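PDB 1JC9: techylectin-5A from Tachypleus tridentatus, which agglutinates bacteria and human erythrocytes as an innate immunity lectin that recognises acetyl group-containing substances on the cells it agglutinates. Local coordinates for residues R137-R142 / I259-F264. Residues are numbered along the deposited sequence; the frame is centred on the assembly and turned at random.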
# COMPACT_ATOMS: atom_id res chain seq x y z
N ARG A 137 13.43 10.75 2.27
CA ARG A 137 13.33 11.29 3.63
C ARG A 137 12.48 10.38 4.49
O ARG A 137 12.06 9.32 4.04
CB ARG A 137 12.82 12.73 3.65
CG ARG A 137 11.47 13.04 3.06
CD ARG A 137 11.17 14.47 3.48
NE ARG A 137 9.98 15.07 2.90
CZ ARG A 137 9.94 15.64 1.69
NH1 ARG A 137 11.03 15.66 0.93
NH2 ARG A 137 8.82 16.21 1.28
N ASN A 138 12.25 10.77 5.74
CA ASN A 138 11.48 9.92 6.65
C ASN A 138 9.97 10.08 6.55
O ASN A 138 9.43 11.16 6.76
CB ASN A 138 11.96 10.15 8.09
CG ASN A 138 11.48 9.07 9.03
OD1 ASN A 138 11.37 7.90 8.66
ND2 ASN A 138 11.22 9.45 10.28
N TYR A 139 9.29 8.98 6.23
CA TYR A 139 7.84 8.98 6.08
C TYR A 139 7.12 8.05 7.03
O TYR A 139 7.70 7.11 7.57
CB TYR A 139 7.44 8.53 4.66
CG TYR A 139 7.75 9.51 3.56
CD1 TYR A 139 9.02 9.57 2.98
CD2 TYR A 139 6.77 10.38 3.09
CE1 TYR A 139 9.30 10.48 1.96
CE2 TYR A 139 7.04 11.29 2.08
CZ TYR A 139 8.30 11.34 1.52
OH TYR A 139 8.55 12.25 0.53
N MET A 140 5.84 8.34 7.24
CA MET A 140 4.98 7.49 8.04
C MET A 140 3.95 7.01 7.03
O MET A 140 3.67 7.71 6.05
CB MET A 140 4.31 8.26 9.18
CG MET A 140 3.40 9.41 8.75
SD MET A 140 2.47 10.08 10.17
CE MET A 140 3.80 10.47 11.29
N ILE A 141 3.41 5.82 7.23
CA ILE A 141 2.40 5.32 6.30
C ILE A 141 1.07 5.23 7.03
O ILE A 141 1.01 4.87 8.20
CB ILE A 141 2.78 3.92 5.74
CG1 ILE A 141 1.68 3.42 4.80
CG2 ILE A 141 2.99 2.92 6.87
CD1 ILE A 141 2.03 2.16 4.05
N ARG A 142 0.00 5.60 6.33
CA ARG A 142 -1.32 5.54 6.92
C ARG A 142 -2.21 4.61 6.10
O ARG A 142 -2.22 4.67 4.87
CB ARG A 142 -1.95 6.94 6.97
CG ARG A 142 -3.41 6.93 7.41
CD ARG A 142 -3.99 8.34 7.60
NE ARG A 142 -5.44 8.26 7.78
CZ ARG A 142 -6.10 8.71 8.85
NH1 ARG A 142 -5.44 9.29 9.85
NH2 ARG A 142 -7.41 8.56 8.92
N ILE A 259 1.40 7.87 2.18
CA ILE A 259 2.51 8.33 3.00
C ILE A 259 2.62 9.85 3.12
O ILE A 259 2.15 10.59 2.25
CB ILE A 259 3.85 7.72 2.47
CG1 ILE A 259 4.06 8.03 0.99
CG2 ILE A 259 3.82 6.21 2.62
CD1 ILE A 259 4.42 9.44 0.68
N ARG A 260 3.22 10.31 4.21
CA ARG A 260 3.41 11.74 4.48
C ARG A 260 4.65 11.86 5.36
O ARG A 260 4.88 11.02 6.22
CB ARG A 260 2.20 12.31 5.22
CG ARG A 260 2.25 13.82 5.44
CD ARG A 260 0.91 14.37 5.92
NE ARG A 260 0.64 14.07 7.32
CZ ARG A 260 -0.48 14.43 7.95
NH1 ARG A 260 -1.43 15.09 7.30
NH2 ARG A 260 -0.65 14.13 9.24
N PRO A 261 5.46 12.91 5.15
CA PRO A 261 6.66 13.07 5.97
C PRO A 261 6.35 13.14 7.46
O PRO A 261 5.35 13.73 7.86
CB PRO A 261 7.27 14.37 5.45
CG PRO A 261 6.81 14.43 4.03
CD PRO A 261 5.36 13.99 4.15
N VAL A 262 7.21 12.52 8.27
CA VAL A 262 7.03 12.53 9.71
C VAL A 262 7.08 13.97 10.24
O VAL A 262 6.35 14.33 11.16
CB VAL A 262 8.14 11.71 10.41
CG1 VAL A 262 8.01 11.84 11.92
CG2 VAL A 262 8.03 10.25 10.01
N GLU A 263 7.93 14.79 9.63
CA GLU A 263 8.10 16.19 10.03
C GLU A 263 7.05 17.12 9.41
O GLU A 263 7.34 18.28 9.15
CB GLU A 263 9.49 16.69 9.62
CG GLU A 263 10.67 15.80 10.02
CD GLU A 263 10.67 14.45 9.32
OE1 GLU A 263 10.58 14.41 8.07
OE2 GLU A 263 10.76 13.42 10.02
N PHE A 264 5.84 16.62 9.18
CA PHE A 264 4.79 17.44 8.58
C PHE A 264 4.07 18.29 9.63
O PHE A 264 4.12 19.53 9.51
CB PHE A 264 3.78 16.56 7.85
CG PHE A 264 2.79 17.33 7.03
CD1 PHE A 264 3.20 18.03 5.90
CD2 PHE A 264 1.44 17.38 7.39
CE1 PHE A 264 2.29 18.76 5.13
CE2 PHE A 264 0.52 18.10 6.63
CZ PHE A 264 0.95 18.79 5.50
O HOH W 1 12.59 11.92 11.21
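Tyr139 sets one side of its ring against Ile259, Arg260 and Pro261. Tyr139 CB lies 3.9 Å from Arg260 O. Its chi1 of -70° sets CG anti to the carbonyl carbon and turns the CD2/CE2 side of the ring to the second strand. Tyr139 CD2 lies 3.4 Å from Arg260 C and 3.5 Å from Ile259 CD1. CE2 touches the same methyl and Pro261 CG; the proline ring runs alongside the tyrosine. The tip, OH, leaves the strand pair and hydrogen-bonds to Asp48 and Gln136. It also sits over one face of the Arg137 guanidinium, salt-bridged to Asp48. At the edge of that guanidinium, Arg137 NE meets Pro261 CG at 3.4 Å.

The backbones are antiparallel. Met140 N to Arg260 O (3.0 Å) and Arg260 N to Met140 O (3.2 Å) form one hydrogen-bonded pair. Val262 N continues the pairing to Asn138 O with a nearly straight bond (170° at the hydrogen). One water takes a hydrogen bond from Asn138 ND2 and gives one to Glu263 OE2, its oxygen 2.6 Å from OE2. Asn138 ND2 also bonds to Asp159.

Ile259 CG2 packs against Ile141 CB at 4.0 Å on one face of the sheet, and Ile259 reaches Phe160 of strand 152-162. This is antiparallel sheet pairing in the fibrinogen C-terminal domain, where strand 250-261 runs between strands 139-146 and 89-95, away from the calcium and acetyl-sugar sites.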